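Local coordinates for protein cytochrome C2, ISO-2 (Rhodospirillum centenum, PDB 1JDL) that carries electrons through a covalently bound heme c, serving as donor to the oxidised bacteriochlorophyll in the photophosphorylation of purple photosynthetic bacteria, at residues Ala17-Gly22 with Pro31-Val36; Pro73-Phe78 with Thr96-Lys101; Gly57-His62 with Lys81-Ala86. All coordinates share one frame; numbering follows the deposited sequence.

Overall arrangement
Contacts 1 and 2 supply the two axial ligands, from opposite faces of the heme. Contact 1 joins segments 17-22 and 31-36 of one long loop around His-19; in contact 2 the start of helix 75-85 backs the loop carrying Met-98. Their centres lie about 16 Å apart without direct touch. Contact 1 combines backbone and side-chain hydrogen bonds with a leucine over the histidine ring; contact 2 joins apolar backing at the iron to polar bonds at a propionate. In both, buried residues gather at the heme. Contact 3, almost wholly apolar, lies farther from the chain centre (about 13 Å, against 10 and 9 Å between centres). It shares helix 75-85 with contact 2, touching it where Phe-78 packs on Leu-61.

Contact 1 of 3, residues Ala17-Gly22 with Pro31-Val36; sequences ACHRVG and PALTGV. With HEM (protoporphyrin IX containing Fe), chain B.
His-19 is held between the heme iron and the loop at Pro-31. Its NE2 coordinates the iron at 2.1 Å, and the other ring nitrogen, ND1, donates to Pro-31 O (2.7 Å), which lies almost in the imidazole plane; the N-H points fairly straight at the oxygen (158°). Leu-33 covers one face: CD1 stands 3.7 Å from the centroid of the His-19 ring, a CH-pi contact displaced toward the rim. With ligand, acceptor and methyl all in place, the ring has little freedom to turn about its CB-CG bond. Pro-31 CD touches both the ring, at His-19 CE1, and the porphyrin, 3.7 Å from HEM C3D.

The next shell sets the two segments side by side. Leu-33 N donates to Arg-20 O (2.9 Å) in a nearly linear bond (176°), while Val-21 CG1 rests on Leu-33 CB at 3.7 Å. Farther along, Thr-34 OG1 gives its proton to Gly-22 O (2.9 Å). Tyr-114 and Leu-115 of helix 105-115 back Val-21.

This is the proximal side of a class I cytochrome c, where Cys-18 and the axial histidine belong to the CXXCH heme motif. The bond from ND1 to a backbone carbonyl probably increases the electron-donating power of the imidazole and helps to stabilise the oxidised iron.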
loop_
_atom_site.group_PDB
_atom_site.type_symbol
_atom_site.label_atom_id
_atom_site.label_comp_id
_atom_site.label_asym_id
_atom_site.label_seq_id
_atom_site.Cartn_x
_atom_site.Cartn_y
_atom_site.Cartn_z
ATOM N N ALA A 17 9.647 -8.324 5.376
ATOM C CA ALA A 17 10.959 -7.725 5.552
ATOM C C ALA A 17 10.816 -6.247 5.880
ATOM O O ALA A 17 11.681 -5.667 6.538
ATOM C CB ALA A 17 11.790 -7.897 4.285
ATOM N N CYS A 18 9.713 -5.644 5.443
ATOM C CA CYS A 18 9.496 -4.217 5.654
ATOM C C CYS A 18 8.200 -3.808 6.330
ATOM O O CYS A 18 8.062 -2.660 6.751
ATOM C CB CYS A 18 9.568 -3.497 4.314
ATOM S SG CYS A 18 11.010 -3.948 3.365
ATOM N N HIS A 19 7.249 -4.728 6.420
ATOM C CA HIS A 19 5.956 -4.421 7.022
ATOM C C HIS A 19 5.556 -5.397 8.109
ATOM O O HIS A 19 5.964 -6.555 8.104
ATOM C CB HIS A 19 4.857 -4.464 5.968
ATOM C CG HIS A 19 4.943 -3.384 4.943
ATOM N ND1 HIS A 19 4.620 -2.072 5.214
ATOM C CD2 HIS A 19 5.247 -3.433 3.625
ATOM C CE1 HIS A 19 4.712 -1.361 4.105
ATOM N NE2 HIS A 19 5.090 -2.164 3.126
ATOM N N ARG A 20 4.728 -4.908 9.023
ATOM C CA ARG A 20 4.201 -5.711 10.116
ATOM C C ARG A 20 2.694 -5.495 10.181
ATOM O O ARG A 20 2.192 -4.434 9.809
ATOM C CB ARG A 20 4.837 -5.288 11.444
ATOM C CG ARG A 20 6.290 -5.693 11.587
ATOM C CD ARG A 20 6.419 -7.138 12.034
ATOM N NE ARG A 20 7.811 -7.578 12.060
ATOM C CZ ARG A 20 8.535 -7.807 10.970
ATOM N NH1 ARG A 20 7.994 -7.640 9.772
ATOM N NH2 ARG A 20 9.799 -8.198 11.076
ATOM N N VAL A 21 1.978 -6.520 10.629
ATOM C CA VAL A 21 0.532 -6.453 10.788
ATOM C C VAL A 21 0.234 -7.116 12.128
ATOM O O VAL A 21 1.069 -7.846 12.654
ATOM C CB VAL A 21 -0.220 -7.210 9.666
ATOM C CG1 VAL A 21 -0.024 -6.494 8.338
ATOM C CG2 VAL A 21 0.274 -8.649 9.578
ATOM N N GLY A 22 -0.944 -6.854 12.680
ATOM C CA GLY A 22 -1.306 -7.445 13.958
ATOM C C GLY A 22 -1.350 -6.421 15.075
ATOM O O GLY A 22 -1.131 -5.232 14.834
ATOM N N PRO A 31 5.573 1.322 6.606
ATOM C CA PRO A 31 4.576 1.538 7.658
ATOM C C PRO A 31 3.788 0.296 8.055
ATOM O O PRO A 31 3.621 -0.635 7.262
ATOM C CB PRO A 31 3.680 2.624 7.065
ATOM C CG PRO A 31 3.738 2.337 5.593
ATOM C CD PRO A 31 5.202 2.033 5.369
ATOM N N ALA A 32 3.302 0.284 9.293
ATOM C CA ALA A 32 2.507 -0.840 9.774
ATOM C C ALA A 32 1.289 -0.931 8.865
ATOM O O ALA A 32 0.768 0.091 8.417
ATOM C CB ALA A 32 2.075 -0.601 11.225
ATOM N N LEU A 33 0.831 -2.145 8.584
ATOM C CA LEU A 33 -0.311 -2.302 7.696
ATOM C C LEU A 33 -1.603 -2.703 8.386
ATOM O O LEU A 33 -2.597 -3.023 7.731
ATOM C CB LEU A 33 0.032 -3.284 6.571
ATOM C CG LEU A 33 1.137 -2.774 5.636
ATOM C CD1 LEU A 33 1.458 -3.845 4.599
ATOM C CD2 LEU A 33 0.685 -1.490 4.952
ATOM N N THR A 34 -1.600 -2.686 9.715
ATOM C CA THR A 34 -2.820 -3.003 10.442
ATOM C C THR A 34 -3.779 -1.837 10.193
ATOM O O THR A 34 -3.406 -0.673 10.356
ATOM C CB THR A 34 -2.555 -3.128 11.948
ATOM O OG1 THR A 34 -1.563 -4.135 12.172
ATOM C CG2 THR A 34 -3.830 -3.524 12.681
ATOM N N GLY A 35 -5.000 -2.151 9.768
ATOM C CA GLY A 35 -5.991 -1.118 9.508
ATOM C C GLY A 35 -5.738 -0.286 8.261
ATOM O O GLY A 35 -6.254 0.829 8.134
ATOM N N VAL A 36 -4.956 -0.823 7.331
ATOM C CA VAL A 36 -4.646 -0.090 6.106
ATOM C C VAL A 36 -5.831 -0.027 5.133
ATOM O O VAL A 36 -5.927 0.896 4.326
ATOM C CB VAL A 36 -3.406 -0.703 5.394
ATOM C CG1 VAL A 36 -3.734 -2.100 4.865
ATOM C CG2 VAL A 36 -2.938 0.217 4.271
HETATM C CHA HEM B . 4.264 1.429 1.496
HETATM C CHB HEM B . 1.949 -2.744 0.798
HETATM C CHC HEM B . 6.199 -5.022 0.478
HETATM C CHD HEM B . 8.446 -0.973 1.712
HETATM C C1A HEM B . 3.255 0.491 1.274
HETATM C C2A HEM B . 1.854 0.817 1.139
HETATM C C3A HEM B . 1.215 -0.366 0.937
HETATM C C4A HEM B . 2.220 -1.402 0.962
HETATM C CMA HEM B . -0.268 -0.576 0.673
HETATM C CAA HEM B . 1.238 2.205 1.359
HETATM C CBA HEM B . 0.910 2.322 2.847
HETATM C CGA HEM B . 0.399 3.702 3.273
HETATM O O1A HEM B . 0.179 4.574 2.409
HETATM O O2A HEM B . 0.209 3.908 4.489
HETATM C C1B HEM B . 2.919 -3.729 0.680
HETATM C C2B HEM B . 2.645 -5.124 0.442
HETATM C C3B HEM B . 3.851 -5.688 0.129
HETATM C C4B HEM B . 4.844 -4.730 0.432
HETATM C CMB HEM B . 1.276 -5.781 0.558
HETATM C CAB HEM B . 4.157 -6.834 -0.634
HETATM C CBB HEM B . 3.205 -7.764 -1.366
HETATM C C1C HEM B . 7.182 -4.112 0.737
HETATM C C2C HEM B . 8.598 -4.411 0.779
HETATM C C3C HEM B . 9.215 -3.232 0.960
HETATM C C4C HEM B . 8.185 -2.264 1.279
HETATM C CMC HEM B . 9.240 -5.796 0.665
HETATM C CAC HEM B . 10.559 -2.871 0.714
HETATM C CBC HEM B . 11.763 -3.740 0.367
HETATM C C1D HEM B . 7.502 0.021 1.840
HETATM C C2D HEM B . 7.821 1.400 2.127
HETATM C C3D HEM B . 6.659 2.107 1.992
HETATM C C4D HEM B . 5.627 1.125 1.641
HETATM C CMD HEM B . 9.202 1.981 2.446
HETATM C CAD HEM B . 6.506 3.628 2.073
HETATM C CBD HEM B . 6.658 4.164 0.645
HETATM C CGD HEM B . 6.673 5.676 0.556
HETATM O O1D HEM B . 6.837 6.190 -0.572
HETATM O O2D HEM B . 6.522 6.357 1.594
HETATM N NA HEM B . 3.477 -0.869 1.145
HETATM N NB HEM B . 4.276 -3.484 0.687
HETATM N NC HEM B . 6.935 -2.781 1.025
HETATM N ND HEM B . 6.160 -0.155 1.550
HETATM FE FE HEM B . 5.219 -1.824 1.060
#

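Contact 2 of 3, residues Pro73-Phe78 with Thr96-Lys101; sequences PDPNAF and TKMVFK. With HEM (protoporphyrin IX containing Fe), chain B.
Met-98 reaches the iron with Pro-75 at its back. Its CG is anti to the backbone N (chi1 -178°), which sends the chain across the distal heme face: Met-98 CB lies 3.5 Å from HEM ND, and CG lies over ND and NC of the heme. Met-98 SD coordinates HEM FE at 2.3 Å. A bend at chi3 (142°) then lays CE over the pyrrole nitrogen NB, where its outer side meets Pro-75 CG at 3.9 Å, the two side chains crossing at about a right angle. Tyr-71 and Leu-72 also pack on Met-98.

Pro-75 opens helix 75-85, with Asp-74 as its N-cap accepting from Ala-77 N. The proline ring fits between the two ends of the 96-101 loop, CG lying 3.5 Å from Phe-100 O and CB against Thr-96 CG2. At one end Lys-101 runs out extended over the turn, its CD 3.4 Å from Pro-73 O; its ammonium lies near the Asp-74 carboxylate without forming a salt bridge. At the other end one propionate oxygen, HEM O1D, takes two bonds, from Thr-96 OG1 (2.6 Å) and from Lys-97 N (2.9 Å). Thr-96 OG1 also accepts from Met-98 N, an ST turn that ties the propionate anchor to the ligand residue.

Phe-100 lays one ring face against the methyl HEM CMC. A neutral thioether donor in such apolar surroundings would be expected to favour reduced iron and so raise the potential, as in other His/Met cytochromes c.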
loop_
_atom_site.group_PDB
_atom_site.type_symbol
_atom_site.label_atom_id
_atom_site.label_comp_id
_atom_site.label_asym_id
_atom_site.label_seq_id
_atom_site.Cartn_x
_atom_site.Cartn_y
_atom_site.Cartn_z
ATOM N N PRO A 73 1.527 -4.214 -8.483
ATOM C CA PRO A 73 2.419 -4.611 -9.580
ATOM C C PRO A 73 3.481 -3.576 -9.960
ATOM O O PRO A 73 4.512 -3.918 -10.540
ATOM C CB PRO A 73 1.446 -4.922 -10.720
ATOM C CG PRO A 73 0.296 -4.014 -10.445
ATOM C CD PRO A 73 0.133 -4.098 -8.944
ATOM N N ASP A 74 3.234 -2.316 -9.618
ATOM C CA ASP A 74 4.164 -1.230 -9.920
ATOM C C ASP A 74 3.719 -0.022 -9.100
ATOM O O ASP A 74 2.947 0.810 -9.575
ATOM C CB ASP A 74 4.112 -0.877 -11.413
ATOM C CG ASP A 74 5.265 0.014 -11.846
ATOM O OD1 ASP A 74 5.738 0.830 -11.028
ATOM O OD2 ASP A 74 5.693 -0.093 -13.016
ATOM N N PRO A 75 4.195 0.082 -7.850
ATOM C CA PRO A 75 3.839 1.191 -6.961
ATOM C C PRO A 75 3.979 2.584 -7.576
ATOM O O PRO A 75 3.046 3.387 -7.522
ATOM C CB PRO A 75 4.765 0.976 -5.765
ATOM C CG PRO A 75 4.867 -0.514 -5.705
ATOM C CD PRO A 75 5.073 -0.880 -7.162
ATOM N N ASN A 76 5.140 2.870 -8.159
ATOM C CA ASN A 76 5.382 4.173 -8.772
ATOM C C ASN A 76 4.392 4.511 -9.877
ATOM O O ASN A 76 3.841 5.616 -9.914
ATOM C CB ASN A 76 6.801 4.231 -9.337
ATOM C CG ASN A 76 7.827 4.589 -8.291
ATOM O OD1 ASN A 76 8.835 3.898 -8.127
ATOM N ND2 ASN A 76 7.583 5.685 -7.578
ATOM N N ALA A 77 4.169 3.561 -10.780
ATOM C CA ALA A 77 3.250 3.777 -11.890
ATOM C C ALA A 77 1.853 4.120 -11.400
ATOM O O ALA A 77 1.216 5.034 -11.920
ATOM C CB ALA A 77 3.204 2.541 -12.781
ATOM N N PHE A 78 1.382 3.393 -10.391
ATOM C CA PHE A 78 0.050 3.634 -9.849
ATOM C C PHE A 78 -0.084 5.023 -9.230
ATOM O O PHE A 78 -1.034 5.750 -9.514
ATOM C CB PHE A 78 -0.295 2.583 -8.792
ATOM C CG PHE A 78 -1.657 2.766 -8.184
ATOM C CD1 PHE A 78 -2.794 2.283 -8.827
ATOM C CD2 PHE A 78 -1.807 3.461 -6.987
ATOM C CE1 PHE A 78 -4.065 2.490 -8.284
ATOM C CE2 PHE A 78 -3.071 3.675 -6.434
ATOM C CZ PHE A 78 -4.202 3.189 -7.084
ATOM N N THR A 96 8.370 6.639 -5.071
ATOM C CA THR A 96 8.026 6.073 -3.767
ATOM C C THR A 96 9.208 5.293 -3.186
ATOM O O THR A 96 10.047 4.772 -3.923
ATOM C CB THR A 96 6.804 5.114 -3.865
ATOM O OG1 THR A 96 6.533 4.536 -2.580
ATOM C CG2 THR A 96 7.091 3.990 -4.847
ATOM N N LYS A 97 9.262 5.222 -1.859
ATOM C CA LYS A 97 10.321 4.506 -1.159
ATOM C C LYS A 97 10.135 2.997 -1.223
ATOM O O LYS A 97 11.047 2.246 -0.863
ATOM C CB LYS A 97 10.377 4.934 0.311
ATOM C CG LYS A 97 10.815 6.367 0.546
ATOM C CD LYS A 97 10.846 6.679 2.037
ATOM C CE LYS A 97 11.255 8.118 2.297
ATOM N NZ LYS A 97 11.355 8.401 3.751
ATOM N N MET A 98 8.959 2.544 -1.654
ATOM C CA MET A 98 8.719 1.106 -1.742
ATOM C C MET A 98 9.261 0.543 -3.040
ATOM O O MET A 98 8.636 0.679 -4.099
ATOM C CB MET A 98 7.230 0.778 -1.635
ATOM C CG MET A 98 6.955 -0.730 -1.675
ATOM S SD MET A 98 5.284 -1.157 -1.161
ATOM C CE MET A 98 4.916 -2.474 -2.296
ATOM N N VAL A 99 10.432 -0.082 -2.940
ATOM C CA VAL A 99 11.105 -0.688 -4.079
ATOM C C VAL A 99 10.852 -2.194 -4.055
ATOM O O VAL A 99 11.736 -2.989 -3.732
ATOM C CB VAL A 99 12.631 -0.436 -4.029
ATOM C CG1 VAL A 99 13.291 -0.983 -5.285
ATOM C CG2 VAL A 99 12.906 1.057 -3.886
ATOM N N PHE A 100 9.621 -2.566 -4.379
ATOM C CA PHE A 100 9.205 -3.959 -4.422
ATOM C C PHE A 100 7.940 -4.027 -5.263
ATOM O O PHE A 100 7.099 -3.125 -5.207
ATOM C CB PHE A 100 8.931 -4.487 -3.003
ATOM C CG PHE A 100 8.546 -5.941 -2.959
ATOM C CD1 PHE A 100 7.212 -6.327 -3.045
ATOM C CD2 PHE A 100 9.525 -6.927 -2.858
ATOM C CE1 PHE A 100 6.854 -7.673 -3.031
ATOM C CE2 PHE A 100 9.179 -8.279 -2.844
ATOM C CZ PHE A 100 7.838 -8.651 -2.931
ATOM N N LYS A 101 7.821 -5.083 -6.060
ATOM C CA LYS A 101 6.657 -5.282 -6.912
ATOM C C LYS A 101 6.132 -6.701 -6.738
ATOM O O LYS A 101 6.900 -7.634 -6.491
ATOM C CB LYS A 101 7.019 -5.085 -8.388
ATOM C CG LYS A 101 7.572 -3.719 -8.762
ATOM C CD LYS A 101 7.923 -3.691 -10.246
ATOM C CE LYS A 101 8.503 -2.351 -10.670
ATOM N NZ LYS A 101 8.908 -2.360 -12.106
HETATM C CHA HEM B . 4.264 1.429 1.496
HETATM C CHB HEM B . 1.949 -2.744 0.798
HETATM C CHC HEM B . 6.199 -5.022 0.478
HETATM C CHD HEM B . 8.446 -0.973 1.712
HETATM C C1A HEM B . 3.255 0.491 1.274
HETATM C C2A HEM B . 1.854 0.817 1.139
HETATM C C3A HEM B . 1.215 -0.366 0.937
HETATM C C4A HEM B . 2.220 -1.402 0.962
HETATM C CMA HEM B . -0.268 -0.576 0.673
HETATM C CAA HEM B . 1.238 2.205 1.359
HETATM C CBA HEM B . 0.910 2.322 2.847
HETATM C CGA HEM B . 0.399 3.702 3.273
HETATM O O1A HEM B . 0.179 4.574 2.409
HETATM O O2A HEM B . 0.209 3.908 4.489
HETATM C C1B HEM B . 2.919 -3.729 0.680
HETATM C C2B HEM B . 2.645 -5.124 0.442
HETATM C C3B HEM B . 3.851 -5.688 0.129
HETATM C C4B HEM B . 4.844 -4.730 0.432
HETATM C CMB HEM B . 1.276 -5.781 0.558
HETATM C CAB HEM B . 4.157 -6.834 -0.634
HETATM C CBB HEM B . 3.205 -7.764 -1.366
HETATM C C1C HEM B . 7.182 -4.112 0.737
HETATM C C2C HEM B . 8.598 -4.411 0.779
HETATM C C3C HEM B . 9.215 -3.232 0.960
HETATM C C4C HEM B . 8.185 -2.264 1.279
HETATM C CMC HEM B . 9.240 -5.796 0.665
HETATM C CAC HEM B . 10.559 -2.871 0.714
HETATM C CBC HEM B . 11.763 -3.740 0.367
HETATM C C1D HEM B . 7.502 0.021 1.840
HETATM C C2D HEM B . 7.821 1.400 2.127
HETATM C C3D HEM B . 6.659 2.107 1.992
HETATM C C4D HEM B . 5.627 1.125 1.641
HETATM C CMD HEM B . 9.202 1.981 2.446
HETATM C CAD HEM B . 6.506 3.628 2.073
HETATM C CBD HEM B . 6.658 4.164 0.645
HETATM C CGD HEM B . 6.673 5.676 0.556
HETATM O O1D HEM B . 6.837 6.190 -0.572
HETATM O O2D HEM B . 6.522 6.357 1.594
HETATM N NA HEM B . 3.477 -0.869 1.145
HETATM N NB HEM B . 4.276 -3.484 0.687
HETATM N NC HEM B . 6.935 -2.781 1.025
HETATM N ND HEM B . 6.160 -0.155 1.550
HETATM FE FE HEM B . 5.219 -1.824 1.060
#

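Contact 3 of 3, residues Gly57-His62 with Lys81-Ala86; sequences GEAGLH and KFLADA
Gly-60, which lies against the tip of Phe-82, donates from its N to Gly-57 O (2.9 Å). This bond belongs to a Schellman motif closing helix 51-58: Gly-60 takes a positive phi (111°), a backbone shape that suits glycine, and the chain turns out of the helix toward Leu-61.

The bend presents a short run of backbone and side chain to the Phe-82 ring. CG of Phe-82 is anti to its backbone N (chi1 -176°), which carries the ring away from helix 75-85 and into the turn. Leu-61 CB sits over one face, 3.9 Å from the Phe-82 ring centroid, in a CH-pi contact offset toward the rim, and Leu-61 CD1 extends the cover to Phe-82 CE1 at 3.9 Å. Ala-59 O approaches the edge near the ring plane, 3.8 Å from Phe-82 CE2.

Beside the ring, Ala-59 CB meets the Leu-83 branch CD2 at 3.8 Å and, more loosely, Ala-86 CB at 4.3 Å. No hydrogen bond links the two segments, and the join depends on apolar fit. On its solvent side the helix carries a salt bridge one turn long, Lys-81 NZ to Asp-85 OD2 (3.2 Å), formed on the syn lone pair of Asp-85 OD2.

Around this pairing, Leu-61 packs on Phe-78 and Leu-79 of helix 75-85 and on Ala-56, while Leu-83 reaches Ile-52. The last turns of helix 75-85 are thereby joined to helix 51-58 and its C-terminal turn.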
loop_
_atom_site.group_PDB
_atom_site.type_symbol
_atom_site.label_atom_id
_atom_site.label_comp_id
_atom_site.label_asym_id
_atom_site.label_seq_id
_atom_site.Cartn_x
_atom_site.Cartn_y
_atom_site.Cartn_z
ATOM N N GLY A 57 -2.246 10.658 -0.991
ATOM C CA GLY A 57 -3.281 10.607 0.024
ATOM C C GLY A 57 -4.036 11.922 0.099
ATOM O O GLY A 57 -5.265 11.932 0.175
ATOM N N GLU A 58 -3.300 13.031 0.075
ATOM C CA GLU A 58 -3.913 14.358 0.133
ATOM C C GLU A 58 -4.802 14.591 -1.085
ATOM O O GLU A 58 -5.779 15.345 -1.020
ATOM C CB GLU A 58 -2.833 15.444 0.185
ATOM C CG GLU A 58 -2.021 15.457 1.468
ATOM C CD GLU A 58 -2.792 16.017 2.649
ATOM O OE1 GLU A 58 -2.241 16.022 3.768
ATOM O OE2 GLU A 58 -3.946 16.456 2.462
ATOM N N ALA A 59 -4.457 13.945 -2.196
ATOM C CA ALA A 59 -5.222 14.069 -3.432
ATOM C C ALA A 59 -6.437 13.141 -3.433
ATOM O O ALA A 59 -7.173 13.075 -4.419
ATOM C CB ALA A 59 -4.333 13.774 -4.634
ATOM N N GLY A 60 -6.633 12.412 -2.335
ATOM C CA GLY A 60 -7.792 11.539 -2.226
ATOM C C GLY A 60 -7.584 10.037 -2.241
ATOM O O GLY A 60 -8.555 9.277 -2.162
ATOM N N LEU A 61 -6.339 9.587 -2.325
ATOM C CA LEU A 61 -6.097 8.150 -2.368
ATOM C C LEU A 61 -6.308 7.436 -1.033
ATOM O O LEU A 61 -5.679 7.766 -0.025
ATOM C CB LEU A 61 -4.679 7.862 -2.881
ATOM C CG LEU A 61 -4.296 6.379 -2.953
ATOM C CD1 LEU A 61 -5.234 5.630 -3.903
ATOM C CD2 LEU A 61 -2.845 6.258 -3.408
ATOM N N HIS A 62 -7.215 6.465 -1.041
ATOM C CA HIS A 62 -7.507 5.644 0.130
ATOM C C HIS A 62 -7.234 4.221 -0.327
ATOM O O HIS A 62 -7.489 3.882 -1.488
ATOM C CB HIS A 62 -8.966 5.829 0.552
ATOM C CG HIS A 62 -9.247 7.191 1.104
ATOM N ND1 HIS A 62 -9.347 7.442 2.455
ATOM C CD2 HIS A 62 -9.366 8.390 0.488
ATOM C CE1 HIS A 62 -9.512 8.741 2.648
ATOM N NE2 HIS A 62 -9.525 9.337 1.470
ATOM N N LYS A 81 0.093 7.956 -11.838
ATOM C CA LYS A 81 -1.135 8.065 -12.616
ATOM C C LYS A 81 -2.266 8.629 -11.772
ATOM O O LYS A 81 -3.066 9.431 -12.254
ATOM C CB LYS A 81 -1.544 6.703 -13.176
ATOM C CG LYS A 81 -2.889 6.722 -13.884
ATOM C CD LYS A 81 -3.276 5.352 -14.409
ATOM C CE LYS A 81 -4.701 5.367 -14.949
ATOM N NZ LYS A 81 -4.895 6.457 -15.948
ATOM N N PHE A 82 -2.338 8.213 -10.509
ATOM C CA PHE A 82 -3.393 8.703 -9.629
ATOM C C PHE A 82 -3.316 10.217 -9.462
ATOM O O PHE A 82 -4.333 10.908 -9.523
ATOM C CB PHE A 82 -3.306 8.055 -8.242
ATOM C CG PHE A 82 -4.436 8.452 -7.327
ATOM C CD1 PHE A 82 -5.621 7.725 -7.309
ATOM C CD2 PHE A 82 -4.337 9.588 -6.531
ATOM C CE1 PHE A 82 -6.696 8.127 -6.512
ATOM C CE2 PHE A 82 -5.402 10.001 -5.733
ATOM C CZ PHE A 82 -6.587 9.267 -5.724
ATOM N N LEU A 83 -2.110 10.726 -9.234
ATOM C CA LEU A 83 -1.910 12.157 -9.051
ATOM C C LEU A 83 -2.197 12.942 -10.319
ATOM O O LEU A 83 -2.778 14.029 -10.266
ATOM C CB LEU A 83 -0.485 12.438 -8.578
ATOM C CG LEU A 83 -0.220 12.071 -7.114
ATOM C CD1 LEU A 83 1.265 12.161 -6.819
ATOM C CD2 LEU A 83 -1.005 13.004 -6.213
ATOM N N ALA A 84 -1.784 12.398 -11.457
ATOM C CA ALA A 84 -2.026 13.068 -12.729
ATOM C C ALA A 84 -3.526 13.141 -12.996
ATOM O O ALA A 84 -4.051 14.199 -13.347
ATOM C CB ALA A 84 -1.328 12.322 -13.854
ATOM N N ASP A 85 -4.216 12.018 -12.826
ATOM C CA ASP A 85 -5.658 11.976 -13.053
ATOM C C ASP A 85 -6.403 12.950 -12.147
ATOM O O ASP A 85 -7.453 13.476 -12.516
ATOM C CB ASP A 85 -6.206 10.567 -12.810
ATOM C CG ASP A 85 -5.887 9.607 -13.937
ATOM O OD1 ASP A 85 -5.361 10.053 -14.977
ATOM O OD2 ASP A 85 -6.174 8.400 -13.782
ATOM N N ALA A 86 -5.854 13.185 -10.958
ATOM C CA ALA A 86 -6.484 14.075 -9.986
ATOM C C ALA A 86 -6.232 15.556 -10.240
ATOM O O ALA A 86 -6.834 16.409 -9.582
ATOM C CB ALA A 86 -6.021 13.713 -8.578
#